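Side-chain contacts in methyltransferase (Thermus thermophilus, PDB 3TMA), which catalyses the S-adenosyl-L-methionine-dependent methylation of guanosine 6 in tRNA(Phe), giving N2-methylguanosine: residues A[33-38]-A[45-50]; A[40-45]-A[61-66]; A[93-98]-A[134-139]; A[122-127]-A[156-161]. One frame throughout, in Å; residues are numbered along the deposited sequence.

All four contacts belong to the N-terminal, THUMP-containing half of the chain, away from the S-adenosyl-L-methionine site assigned by similarity to the catalytic Rossmann-fold domain. Contacts 1 and 2 use successive parts of helix 31-41, share Glu45 and have centres 11 Å apart. Contacts 3 and 4 form a second pair, with centres 15 Å apart; both draw on helix 126-141 and meet where Leu94 CD2 lies 4.1 Å from Val156 CG1. One mixed sheet joins the pairs: contacts 1 and 4 both reach it and touch through a long, weak ion pair, Asp50 OD2 to Arg159 NH1 at 3.9 Å. The phosphate ion of contact 3 probably came from the crystallisation liquor.

Contact 1: A[33-38]-A[45-50]; sequences LLLEEL and EGAEVD
Ala47 and Val49 each present a methyl to Leu35, and these two touches tie helix 31-41 to the edge of the sheet in the N-terminal, ferredoxin-like part of the protein. The chain leaves the helix, turns, and comes back as the short outermost strand 48-50, which pairs antiparallel with strand 55-59. Ala47, just ahead of that strand, points its CB at the helix, where it meets Leu35 CD1 at 3.7 Å. Glu48 follows and turns the other way, sending its carboxylate off to salt bridges with Arg57 and Arg82. With Val49 the chain faces the helix again, though less directly. Its CG1 takes the position anti to the backbone N, which leaves CG2 beside that N and within 3.8 Å of Leu35 CD2. Here the two side chains cross at about a right angle, so they meet by one methyl each and do not lie along one another. The leucine can serve both partners because its CG is anti to the backbone N (chi1 172°), carrying the fork away from the helix, one methyl to each residue. No hydrogen bond joins the two segments. Only 115 Å² is buried, as befits an apolar touch near the surface; deeper in, Leu34 and Leu38 pack on Val56 and Ala24. Past Val49, the last residue, Asp50, is held by charge: its OD2 forms salt bridges with Arg55 NE and Arg57 NH1.

Contact 2: A[40-45]-A[61-66]; sequences ALYPGE and AWVGEE
Glu66 bends to meet Tyr42: its CG stands between the backbone N and the carbonyl carbon (chi1 78°) and the chain bends again at chi2 (-80°), swinging the carboxylate round to the phenol. Tyr42 holds its CG anti to the carbonyl carbon and stretches the ring across to it. The bond joins the end of helix 31-41 to the loop between strands 55-59 and 76-84 of the ferredoxin-like domain, Tyr42 being the first residue to leave helical geometry. Tyr42 OH donates to Glu66 OE2 over a short 2.5 Å. The acceptor lies at the ring edge, in the ring plane, while the carboxylate plane stands 89° from the ring. The hydroxyl comes to OE2 from the anti side, somewhat out of the carboxylate plane. The same oxygen takes a second donor on its syn side, Gly64 N at 2.9 Å. These two bonds fix the rotation of the carboxylate and brace the loop just before its 3-10 turn. Carbon side chains surround the bond in part. Leu41 CG sits 4.2 Å above the plane of the Tyr42 ring, over its centre, and Leu22 of strand 21-25 touches both Tyr42 and Val63. Val63 brings its CG1 to 3.9 Å from Tyr42 OH, and Leu41 CD2 closes the contact 3.6 Å from Glu66 O.

Contact 3: A[93-98]-A[134-139]; sequences ALERAA and GEALHR. With PO4 (phosphate ion), chain B.
Glu95 and Arg139 share a phosphate ion, and the acid comes as near to it as the base does. Glu95 OE1 lies 2.7 Å from phosphate O4, a separation between two oxygens suggesting that one of the two acid groups carries a proton. On the other helix Arg139 brings the edge of its guanidinium, with the phosphorus close to the guanidinium plane. NH2 makes the main bond, 2.9 Å to phosphate O3 and fairly straight at 164°. A weak one from NH1 reaches the same O3 at 3.4 Å. Between the side chains themselves there is just a long salt bridge, Glu95 OE2 to Arg139 NH1 at 4.0 Å, so the anion does much of the bridging. The arginine gets there by bending at chi2 and chi3, whereas Glu95 runs extended, with CG anti to the backbone N (chi1 -177°). That extension brings the end of the side chain nearer to the neighbouring helix than its CB direction would suggest, and CG packs on Ala136 CB at 3.6 Å. The two helices, 90-99 and 126-141, lie side by side on the sheet of the THUMP domain, their short segments crossing at -33° with 9.7 Å between axes. Ala98 faces the other helix deeper in the interface, and the end of Leu137 turns towards it, CD2 coming to 4.4 Å from Ala98 O. Both residues touch the sheet as well, Ala98 on Leu165 and Leu137 on Val154. Ala98 O also accepts a hydrogen bond from Trp103 NE1, and Glu95 OE1 has a long, weak ion pair with Arg132.

Contact 4: A[122-127]-A[156-161]; sequences HPFTSP and VDVRGE
Val158 CG1 lies over one face of the His122 imidazole, 3.8 Å from the ring centroid and 29° off the ring normal, a CH-pi contact. His122 CG lies anti to the carbonyl carbon (chi1 -60°), which directs the imidazole at strand 152-159. The two side chains slide past each other in opposite directions; the methyl covers one face, while NE2, at the edge of the ring, reaches on to Gly160. There NE2 donates to Gly160 O, 2.8 Å away, in an almost perfectly straight bond (177°) lying in the ring plane. The ring's rotation is thus fixed twice, by carbonyl and valine. Phe124 comes from the opposite direction to Val158, and CZ at its ring edge stands 4.2 Å from CG1. One face of Phe124 is covered near its rim by His122 CB, 3.7 Å above the plane. The three side chains pack together here in the THUMP domain, where strand 112-119, helix 126-141 and strand 152-159 form a beta-alpha-beta unit. The loop carrying His122 and Phe124 leads from the first strand into the helix; Val158 belongs to strand 152-159, its backbone hydrogen-bonded to Arg117 and Glu119 of strand 112-119; Phe124 also packs on Val129 of helix 126-141 and Leu91 of helix 90-99.

Contact 1: A[33-38]-A[45-50]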
loop_
_atom_site.group_PDB
_atom_site.type_symbol
_atom_site.label_atom_id
_atom_site.label_comp_id
_atom_site.label_asym_id
_atom_site.label_seq_id
_atom_site.Cartn_x
_atom_site.Cartn_y
_atom_site.Cartn_z
ATOM N N LEU A 33 -3.860 -3.917 -8.972
ATOM C CA LEU A 33 -2.494 -3.395 -9.157
ATOM C C LEU A 33 -1.446 -4.295 -8.457
ATOM O O LEU A 33 -0.366 -4.511 -8.977
ATOM C CB LEU A 33 -2.385 -1.960 -8.614
ATOM C CG LEU A 33 -3.191 -0.839 -9.286
ATOM C CD1 LEU A 33 -4.687 -1.219 -9.350
ATOM C CD2 LEU A 33 -3.027 0.438 -8.478
ATOM N N LEU A 34 -1.775 -4.709 -7.287
ATOM C CA LEU A 34 -0.866 -5.624 -6.606
ATOM C C LEU A 34 -0.728 -6.913 -7.399
ATOM O O LEU A 34 0.374 -7.480 -7.517
ATOM C CB LEU A 34 -1.416 -5.933 -5.203
ATOM C CG LEU A 34 -0.569 -6.969 -4.451
ATOM C CD1 LEU A 34 0.872 -6.494 -4.271
ATOM C CD2 LEU A 34 -1.208 -7.262 -3.096
ATOM N N LEU A 35 -1.836 -7.373 -7.968
ATOM C CA LEU A 35 -1.808 -8.578 -8.793
ATOM C C LEU A 35 -0.894 -8.403 -10.021
ATOM O O LEU A 35 -0.112 -9.300 -10.340
ATOM C CB LEU A 35 -3.225 -8.969 -9.232
ATOM C CG LEU A 35 -3.337 -10.089 -10.248
ATOM C CD1 LEU A 35 -2.793 -11.376 -9.641
ATOM C CD2 LEU A 35 -4.800 -10.254 -10.740
ATOM N N GLU A 36 -0.924 -7.234 -10.642
ATOM C CA GLU A 36 0.003 -6.948 -11.753
ATOM C C GLU A 36 1.475 -6.977 -11.336
ATOM O O GLU A 36 2.333 -7.500 -12.089
ATOM C CB GLU A 36 -0.325 -5.621 -12.443
ATOM C CG GLU A 36 -1.713 -5.651 -13.069
ATOM C CD GLU A 36 -2.258 -4.274 -13.482
ATOM O OE1 GLU A 36 -1.498 -3.275 -13.531
ATOM O OE2 GLU A 36 -3.482 -4.210 -13.756
ATOM N N GLU A 37 1.791 -6.321 -10.211
ATOM C CA GLU A 37 3.180 -6.394 -9.663
ATOM C C GLU A 37 3.632 -7.823 -9.375
ATOM O O GLU A 37 4.732 -8.230 -9.763
ATOM C CB GLU A 37 3.335 -5.527 -8.397
ATOM C CG GLU A 37 4.774 -5.074 -8.249
ATOM C CD GLU A 37 5.044 -4.229 -7.001
ATOM O OE1 GLU A 37 4.159 -4.155 -6.100
ATOM O OE2 GLU A 37 6.166 -3.672 -6.917
ATOM N N LEU A 38 2.803 -8.593 -8.679
ATOM C CA LEU A 38 3.138 -9.984 -8.385
ATOM C C LEU A 38 3.319 -10.839 -9.635
ATOM O O LEU A 38 4.233 -11.695 -9.717
ATOM C CB LEU A 38 2.090 -10.624 -7.464
ATOM C CG LEU A 38 2.200 -10.321 -5.972
ATOM C CD1 LEU A 38 0.848 -10.631 -5.249
ATOM C CD2 LEU A 38 3.349 -11.146 -5.335
ATOM N N GLU A 45 0.133 -19.373 -13.501
ATOM C CA GLU A 45 -1.308 -19.279 -13.339
ATOM C C GLU A 45 -1.753 -19.656 -11.915
ATOM O O GLU A 45 -0.933 -20.053 -11.083
ATOM C CB GLU A 45 -2.052 -20.056 -14.455
ATOM C CG GLU A 45 -2.114 -21.610 -14.301
ATOM C CD GLU A 45 -0.845 -22.340 -14.746
ATOM O OE1 GLU A 45 0.116 -21.672 -15.186
ATOM O OE2 GLU A 45 -0.803 -23.591 -14.632
ATOM N N GLY A 46 -3.033 -19.469 -11.621
ATOM C CA GLY A 46 -3.569 -19.806 -10.306
ATOM C C GLY A 46 -3.558 -18.669 -9.282
ATOM O O GLY A 46 -3.862 -18.896 -8.118
ATOM N N ALA A 47 -3.264 -17.434 -9.696
ATOM C CA ALA A 47 -3.371 -16.307 -8.749
ATOM C C ALA A 47 -4.806 -16.137 -8.240
ATOM O O ALA A 47 -5.777 -16.382 -8.996
ATOM C CB ALA A 47 -2.855 -15.019 -9.370
ATOM N N GLU A 48 -4.950 -15.738 -6.968
ATOM C CA GLU A 48 -6.268 -15.500 -6.375
ATOM C C GLU A 48 -6.331 -14.093 -5.767
ATOM O O GLU A 48 -5.351 -13.635 -5.168
ATOM C CB GLU A 48 -6.557 -16.527 -5.290
ATOM C CG GLU A 48 -6.625 -17.998 -5.813
ATOM C CD GLU A 48 -6.990 -18.998 -4.696
ATOM O OE1 GLU A 48 -6.794 -18.679 -3.499
ATOM O OE2 GLU A 48 -7.456 -20.108 -5.025
ATOM N N VAL A 49 -7.465 -13.415 -5.961
ATOM C CA VAL A 49 -7.693 -12.023 -5.485
ATOM C C VAL A 49 -8.912 -12.049 -4.569
ATOM O O VAL A 49 -9.932 -12.669 -4.887
ATOM C CB VAL A 49 -7.985 -11.070 -6.690
ATOM C CG1 VAL A 49 -8.499 -9.698 -6.217
ATOM C CG2 VAL A 49 -6.717 -10.899 -7.546
ATOM N N ASP A 50 -8.804 -11.450 -3.394
ATOM C CA ASP A 50 -9.994 -11.295 -2.548
ATOM C C ASP A 50 -10.518 -9.866 -2.693
ATOM O O ASP A 50 -9.959 -8.926 -2.119
ATOM C CB ASP A 50 -9.651 -11.602 -1.063
ATOM C CG ASP A 50 -9.271 -13.069 -0.821
ATOM O OD1 ASP A 50 -9.612 -13.955 -1.666
ATOM O OD2 ASP A 50 -8.655 -13.349 0.239
#

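Contact 2: A[40-45]-A[61-66]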
loop_
_atom_site.group_PDB
_atom_site.type_symbol
_atom_site.label_atom_id
_atom_site.label_comp_id
_atom_site.label_asym_id
_atom_site.label_seq_id
_atom_site.Cartn_x
_atom_site.Cartn_y
_atom_site.Cartn_z
ATOM N N ALA A 40 4.205 -9.926 -12.609
ATOM C CA ALA A 40 5.464 -9.635 -13.295
ATOM C C ALA A 40 6.663 -10.251 -12.554
ATOM O O ALA A 40 7.664 -10.652 -13.168
ATOM C CB ALA A 40 5.640 -8.128 -13.485
ATOM N N LEU A 41 6.542 -10.370 -11.235
ATOM C CA LEU A 41 7.582 -11.009 -10.436
ATOM C C LEU A 41 7.528 -12.544 -10.586
ATOM O O LEU A 41 8.565 -13.209 -10.809
ATOM C CB LEU A 41 7.399 -10.565 -8.973
ATOM C CG LEU A 41 8.589 -10.724 -8.068
ATOM C CD1 LEU A 41 9.736 -9.935 -8.686
ATOM C CD2 LEU A 41 8.235 -10.257 -6.672
ATOM N N TYR A 42 6.312 -13.103 -10.544
ATOM C CA TYR A 42 6.109 -14.546 -10.598
ATOM C C TYR A 42 5.119 -14.908 -11.677
ATOM O O TYR A 42 3.954 -15.133 -11.371
ATOM C CB TYR A 42 5.522 -15.053 -9.280
ATOM C CG TYR A 42 6.349 -14.768 -8.058
ATOM C CD1 TYR A 42 7.627 -15.304 -7.916
ATOM C CD2 TYR A 42 5.843 -14.006 -7.020
ATOM C CE1 TYR A 42 8.377 -15.080 -6.776
ATOM C CE2 TYR A 42 6.596 -13.751 -5.888
ATOM C CZ TYR A 42 7.857 -14.303 -5.768
ATOM O OH TYR A 42 8.606 -14.056 -4.634
ATOM N N PRO A 43 5.579 -15.047 -12.938
ATOM C CA PRO A 43 4.652 -15.481 -13.983
ATOM C C PRO A 43 4.091 -16.859 -13.713
ATOM O O PRO A 43 4.748 -17.689 -13.095
ATOM C CB PRO A 43 5.520 -15.520 -15.242
ATOM C CG PRO A 43 6.668 -14.579 -14.955
ATOM C CD PRO A 43 6.929 -14.769 -13.463
ATOM N N GLY A 44 2.913 -17.136 -14.231
ATOM C CA GLY A 44 2.310 -18.450 -14.032
ATOM C C GLY A 44 0.864 -18.272 -13.643
ATOM O O GLY A 44 0.417 -17.144 -13.466
ATOM N N GLU A 45 0.133 -19.373 -13.501
ATOM C CA GLU A 45 -1.308 -19.279 -13.339
ATOM C C GLU A 45 -1.753 -19.656 -11.915
ATOM O O GLU A 45 -0.933 -20.053 -11.083
ATOM C CB GLU A 45 -2.052 -20.056 -14.455
ATOM C CG GLU A 45 -2.114 -21.610 -14.301
ATOM C CD GLU A 45 -0.845 -22.340 -14.746
ATOM O OE1 GLU A 45 0.116 -21.672 -15.186
ATOM O OE2 GLU A 45 -0.803 -23.591 -14.632
ATOM N N ALA A 61 6.185 -22.631 -4.935
ATOM C CA ALA A 61 7.008 -23.701 -4.331
ATOM C C ALA A 61 8.137 -23.103 -3.441
ATOM O O ALA A 61 8.763 -23.812 -2.645
ATOM C CB ALA A 61 7.595 -24.574 -5.445
ATOM N N TRP A 62 8.445 -21.827 -3.659
ATOM C CA TRP A 62 9.513 -21.138 -2.933
ATOM C C TRP A 62 9.329 -19.615 -3.006
ATOM O O TRP A 62 8.845 -19.096 -4.029
ATOM C CB TRP A 62 10.870 -21.478 -3.559
ATOM C CG TRP A 62 12.031 -21.076 -2.683
ATOM C CD1 TRP A 62 12.826 -19.963 -2.813
ATOM C CD2 TRP A 62 12.507 -21.781 -1.535
ATOM N NE1 TRP A 62 13.798 -19.963 -1.830
ATOM C CE2 TRP A 62 13.612 -21.055 -1.023
ATOM C CE3 TRP A 62 12.117 -22.962 -0.895
ATOM C CZ2 TRP A 62 14.343 -21.483 0.093
ATOM C CZ3 TRP A 62 12.868 -23.406 0.226
ATOM C CH2 TRP A 62 13.964 -22.661 0.697
ATOM N N VAL A 63 9.654 -18.920 -1.910
ATOM C CA VAL A 63 9.606 -17.452 -1.880
ATOM C C VAL A 63 10.965 -16.960 -1.346
ATOM O O VAL A 63 11.368 -17.334 -0.249
ATOM C CB VAL A 63 8.444 -16.894 -0.967
ATOM C CG1 VAL A 63 8.479 -15.342 -0.933
ATOM C CG2 VAL A 63 7.035 -17.387 -1.440
ATOM N N GLY A 64 11.699 -16.220 -2.151
ATOM C CA GLY A 64 12.953 -15.605 -1.676
ATOM C C GLY A 64 12.826 -14.089 -1.437
ATOM O O GLY A 64 11.727 -13.576 -1.223
ATOM N N GLU A 65 13.954 -13.381 -1.528
ATOM C CA GLU A 65 14.060 -11.999 -1.078
ATOM C C GLU A 65 13.426 -11.083 -2.109
ATOM O O GLU A 65 13.110 -9.938 -1.810
ATOM C CB GLU A 65 15.532 -11.597 -0.863
ATOM C CG GLU A 65 16.083 -11.905 0.542
ATOM C CD GLU A 65 16.567 -13.361 0.685
ATOM O OE1 GLU A 65 16.452 -14.144 -0.299
ATOM O OE2 GLU A 65 17.037 -13.723 1.791
ATOM N N GLU A 66 13.262 -11.599 -3.317
ATOM C CA GLU A 66 12.633 -10.879 -4.409
ATOM C C GLU A 66 11.224 -10.351 -4.027
ATOM O O GLU A 66 10.820 -9.256 -4.448
ATOM C CB GLU A 66 12.620 -11.765 -5.687
ATOM C CG GLU A 66 11.517 -12.898 -5.775
ATOM C CD GLU A 66 11.859 -14.160 -4.983
ATOM O OE1 GLU A 66 13.048 -14.312 -4.612
ATOM O OE2 GLU A 66 10.935 -14.969 -4.666
#

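Contact 3: A[93-98]-A[134-139]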
loop_
_atom_site.group_PDB
_atom_site.type_symbol
_atom_site.label_atom_id
_atom_site.label_comp_id
_atom_site.label_asym_id
_atom_site.label_seq_id
_atom_site.Cartn_x
_atom_site.Cartn_y
_atom_site.Cartn_z
ATOM N N ALA A 93 -8.186 -29.952 14.724
ATOM C CA ALA A 93 -7.714 -30.075 13.351
ATOM C C ALA A 93 -6.647 -29.026 13.040
ATOM O O ALA A 93 -5.646 -29.344 12.402
ATOM C CB ALA A 93 -8.864 -29.990 12.379
ATOM N N LEU A 94 -6.817 -27.793 13.540
ATOM C CA LEU A 94 -5.804 -26.747 13.349
ATOM C C LEU A 94 -4.492 -27.110 14.028
ATOM O O LEU A 94 -3.411 -26.838 13.489
ATOM C CB LEU A 94 -6.275 -25.365 13.843
ATOM C CG LEU A 94 -7.430 -24.720 13.057
ATOM C CD1 LEU A 94 -8.081 -23.600 13.853
ATOM C CD2 LEU A 94 -6.978 -24.193 11.688
ATOM N N GLU A 95 -4.588 -27.619 15.260
ATOM C CA GLU A 95 -3.391 -27.997 16.021
ATOM C C GLU A 95 -2.634 -29.104 15.278
ATOM O O GLU A 95 -1.418 -28.991 15.080
ATOM C CB GLU A 95 -3.808 -28.487 17.410
ATOM C CG GLU A 95 -2.666 -28.831 18.330
ATOM C CD GLU A 95 -3.102 -29.800 19.447
ATOM O OE1 GLU A 95 -4.306 -29.766 19.825
ATOM O OE2 GLU A 95 -2.258 -30.635 19.892
ATOM N N ARG A 96 -3.358 -30.124 14.809
ATOM C CA ARG A 96 -2.748 -31.186 13.994
ATOM C C ARG A 96 -2.139 -30.700 12.676
ATOM O O ARG A 96 -1.055 -31.154 12.311
ATOM C CB ARG A 96 -3.730 -32.341 13.717
ATOM C CG ARG A 96 -4.092 -33.146 14.986
ATOM C CD ARG A 96 -5.189 -34.206 14.732
ATOM N NE ARG A 96 -6.263 -34.044 15.714
ATOM C CZ ARG A 96 -7.524 -33.761 15.409
ATOM N NH1 ARG A 96 -7.927 -33.712 14.136
ATOM N NH2 ARG A 96 -8.395 -33.587 16.382
ATOM N N ALA A 97 -2.839 -29.811 11.963
ATOM C CA ALA A 97 -2.285 -29.185 10.769
ATOM C C ALA A 97 -0.990 -28.425 11.072
ATOM O O ALA A 97 -0.034 -28.524 10.301
ATOM C CB ALA A 97 -3.284 -28.225 10.157
ATOM N N ALA A 98 -0.982 -27.600 12.124
ATOM C CA ALA A 98 0.248 -26.852 12.479
ATOM C C ALA A 98 1.427 -27.786 12.775
ATOM O O ALA A 98 2.572 -27.521 12.343
ATOM C CB ALA A 98 0.007 -25.944 13.698
ATOM N N GLY A 134 -0.279 -22.021 19.491
ATOM C CA GLY A 134 0.916 -21.568 20.194
ATOM C C GLY A 134 1.455 -22.531 21.240
ATOM O O GLY A 134 2.670 -22.752 21.311
ATOM N N GLU A 135 0.574 -23.106 22.057
ATOM C CA GLU A 135 1.032 -24.047 23.073
ATOM C C GLU A 135 1.541 -25.325 22.439
ATOM O O GLU A 135 2.538 -25.855 22.915
ATOM C CB GLU A 135 -0.030 -24.345 24.152
ATOM C CG GLU A 135 -0.293 -23.113 25.036
ATOM C CD GLU A 135 -1.300 -23.339 26.156
ATOM O OE1 GLU A 135 -2.162 -24.270 26.070
ATOM O OE2 GLU A 135 -1.237 -22.549 27.127
ATOM N N ALA A 136 0.942 -25.738 21.307
ATOM C CA ALA A 136 1.411 -26.943 20.587
ATOM C C ALA A 136 2.812 -26.700 20.016
ATOM O O ALA A 136 3.725 -27.565 20.149
ATOM C CB ALA A 136 0.439 -27.343 19.451
ATOM N N LEU A 137 3.009 -25.518 19.421
ATOM C CA LEU A 137 4.334 -25.176 18.902
ATOM C C LEU A 137 5.368 -24.991 19.988
ATOM O O LEU A 137 6.527 -25.388 19.809
ATOM C CB LEU A 137 4.303 -23.971 17.931
ATOM C CG LEU A 137 3.507 -24.233 16.653
ATOM C CD1 LEU A 137 3.259 -22.915 15.810
ATOM C CD2 LEU A 137 4.138 -25.323 15.827
ATOM N N HIS A 138 4.996 -24.333 21.084
ATOM C CA HIS A 138 5.933 -24.103 22.176
ATOM C C HIS A 138 6.390 -25.457 22.715
ATOM O O HIS A 138 7.575 -25.670 23.058
ATOM C CB HIS A 138 5.267 -23.275 23.298
ATOM C CG HIS A 138 6.046 -23.240 24.576
ATOM N ND1 HIS A 138 7.272 -22.617 24.682
ATOM C CD2 HIS A 138 5.790 -23.776 25.793
ATOM C CE1 HIS A 138 7.742 -22.781 25.911
ATOM N NE2 HIS A 138 6.866 -23.486 26.600
ATOM N N ARG A 139 5.454 -26.390 22.805
ATOM C CA ARG A 139 5.790 -27.721 23.319
ATOM C C ARG A 139 6.695 -28.525 22.373
ATOM O O ARG A 139 7.572 -29.276 22.817
ATOM C CB ARG A 139 4.505 -28.463 23.674
ATOM C CG ARG A 139 4.705 -29.982 23.866
ATOM C CD ARG A 139 3.566 -30.736 23.164
ATOM N NE ARG A 139 2.376 -30.699 23.999
ATOM C CZ ARG A 139 1.141 -30.524 23.542
ATOM N NH1 ARG A 139 0.926 -30.376 22.242
ATOM N NH2 ARG A 139 0.118 -30.500 24.385
HETATM P P PO4 B . -3.571 -30.515 23.503
HETATM O O1 PO4 B . -3.222 -31.947 23.858
HETATM O O2 PO4 B . -4.175 -29.835 24.716
HETATM O O3 PO4 B . -2.347 -29.724 23.091
HETATM O O4 PO4 B . -4.575 -30.519 22.370
#

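Contact 4: A[122-127]-A[156-161]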
loop_
_atom_site.group_PDB
_atom_site.type_symbol
_atom_site.label_atom_id
_atom_site.label_comp_id
_atom_site.label_asym_id
_atom_site.label_seq_id
_atom_site.Cartn_x
_atom_site.Cartn_y
_atom_site.Cartn_z
ATOM N N HIS A 122 -17.929 -18.853 13.466
ATOM C CA HIS A 122 -17.267 -20.069 13.960
ATOM C C HIS A 122 -17.585 -20.219 15.441
ATOM O O HIS A 122 -17.783 -19.217 16.115
ATOM C CB HIS A 122 -15.755 -19.965 13.769
ATOM C CG HIS A 122 -15.350 -19.796 12.341
ATOM N ND1 HIS A 122 -14.911 -18.593 11.829
ATOM C CD2 HIS A 122 -15.382 -20.662 11.301
ATOM C CE1 HIS A 122 -14.672 -18.732 10.536
ATOM N NE2 HIS A 122 -14.960 -19.976 10.189
ATOM N N PRO A 123 -17.641 -21.465 15.952
ATOM C CA PRO A 123 -17.899 -21.644 17.381
ATOM C C PRO A 123 -16.673 -21.374 18.283
ATOM O O PRO A 123 -16.757 -21.586 19.490
ATOM C CB PRO A 123 -18.331 -23.113 17.467
ATOM C CG PRO A 123 -17.475 -23.772 16.422
ATOM C CD PRO A 123 -17.380 -22.753 15.277
ATOM N N PHE A 124 -15.586 -20.837 17.734
ATOM C CA PHE A 124 -14.393 -20.517 18.541
ATOM C C PHE A 124 -13.947 -19.076 18.232
ATOM O O PHE A 124 -14.281 -18.546 17.167
ATOM C CB PHE A 124 -13.240 -21.479 18.210
ATOM C CG PHE A 124 -12.926 -21.562 16.731
ATOM C CD1 PHE A 124 -12.114 -20.616 16.125
ATOM C CD2 PHE A 124 -13.476 -22.573 15.950
ATOM C CE1 PHE A 124 -11.844 -20.673 14.763
ATOM C CE2 PHE A 124 -13.224 -22.640 14.592
ATOM C CZ PHE A 124 -12.390 -21.702 13.997
ATOM N N THR A 125 -13.132 -18.485 19.114
ATOM C CA THR A 125 -12.574 -17.150 18.880
ATOM C C THR A 125 -11.117 -17.202 18.436
ATOM O O THR A 125 -10.441 -18.243 18.584
ATOM C CB THR A 125 -12.646 -16.316 20.187
ATOM O OG1 THR A 125 -11.814 -16.948 21.173
ATOM C CG2 THR A 125 -14.121 -16.226 20.707
ATOM N N SER A 126 -10.597 -16.067 17.969
ATOM C CA SER A 126 -9.204 -16.008 17.527
ATOM C C SER A 126 -8.210 -16.276 18.673
ATOM O O SER A 126 -7.262 -17.032 18.499
ATOM C CB SER A 126 -8.902 -14.662 16.858
ATOM O OG SER A 126 -9.659 -14.575 15.662
ATOM N N PRO A 127 -8.437 -15.669 19.856
ATOM C CA PRO A 127 -7.565 -16.022 20.986
ATOM C C PRO A 127 -7.527 -17.533 21.301
ATOM O O PRO A 127 -6.454 -18.038 21.641
ATOM C CB PRO A 127 -8.155 -15.230 22.152
ATOM C CG PRO A 127 -8.729 -14.037 21.505
ATOM C CD PRO A 127 -9.360 -14.581 20.216
ATOM N N VAL A 156 -2.395 -17.840 11.510
ATOM C CA VAL A 156 -3.472 -18.761 11.211
ATOM C C VAL A 156 -4.694 -17.925 10.832
ATOM O O VAL A 156 -5.131 -17.058 11.615
ATOM C CB VAL A 156 -3.849 -19.618 12.451
ATOM C CG1 VAL A 156 -4.986 -20.640 12.084
ATOM C CG2 VAL A 156 -2.595 -20.351 13.019
ATOM N N ASP A 157 -5.192 -18.076 9.609
ATOM C CA ASP A 157 -6.364 -17.282 9.211
ATOM C C ASP A 157 -7.460 -18.265 8.855
ATOM O O ASP A 157 -7.253 -19.147 7.990
ATOM C CB ASP A 157 -6.083 -16.411 7.983
ATOM C CG ASP A 157 -5.175 -15.202 8.281
ATOM O OD1 ASP A 157 -4.324 -15.255 9.198
ATOM O OD2 ASP A 157 -5.302 -14.194 7.562
ATOM N N VAL A 158 -8.625 -18.091 9.475
ATOM C CA VAL A 158 -9.767 -18.924 9.172
ATOM C C VAL A 158 -10.780 -18.087 8.391
ATOM O O VAL A 158 -11.198 -17.010 8.841
ATOM C CB VAL A 158 -10.416 -19.505 10.459
ATOM C CG1 VAL A 158 -11.585 -20.446 10.088
ATOM C CG2 VAL A 158 -9.376 -20.273 11.299
ATOM N N ARG A 159 -11.102 -18.531 7.182
ATOM C CA ARG A 159 -11.972 -17.740 6.311
ATOM C C ARG A 159 -13.077 -18.630 5.801
ATOM O O ARG A 159 -12.852 -19.512 4.970
ATOM C CB ARG A 159 -11.184 -17.120 5.158
ATOM C CG ARG A 159 -9.752 -16.670 5.530
ATOM C CD ARG A 159 -9.285 -15.534 4.668
ATOM N NE ARG A 159 -8.026 -14.942 5.147
ATOM C CZ ARG A 159 -6.926 -14.777 4.416
ATOM N NH1 ARG A 159 -6.891 -15.184 3.143
ATOM N NH2 ARG A 159 -5.839 -14.229 4.968
ATOM N N GLY A 160 -14.271 -18.427 6.330
ATOM C CA GLY A 160 -15.385 -19.336 6.031
ATOM C C GLY A 160 -15.014 -20.740 6.458
ATOM O O GLY A 160 -14.664 -20.962 7.618
ATOM N N GLU A 161 -15.063 -21.681 5.512
ATOM C CA GLU A 161 -14.770 -23.074 5.810
ATOM C C GLU A 161 -13.287 -23.468 5.642
ATOM O O GLU A 161 -12.904 -24.570 6.041
ATOM C CB GLU A 161 -15.638 -24.019 4.965
ATOM C CG GLU A 161 -17.093 -23.565 4.732
#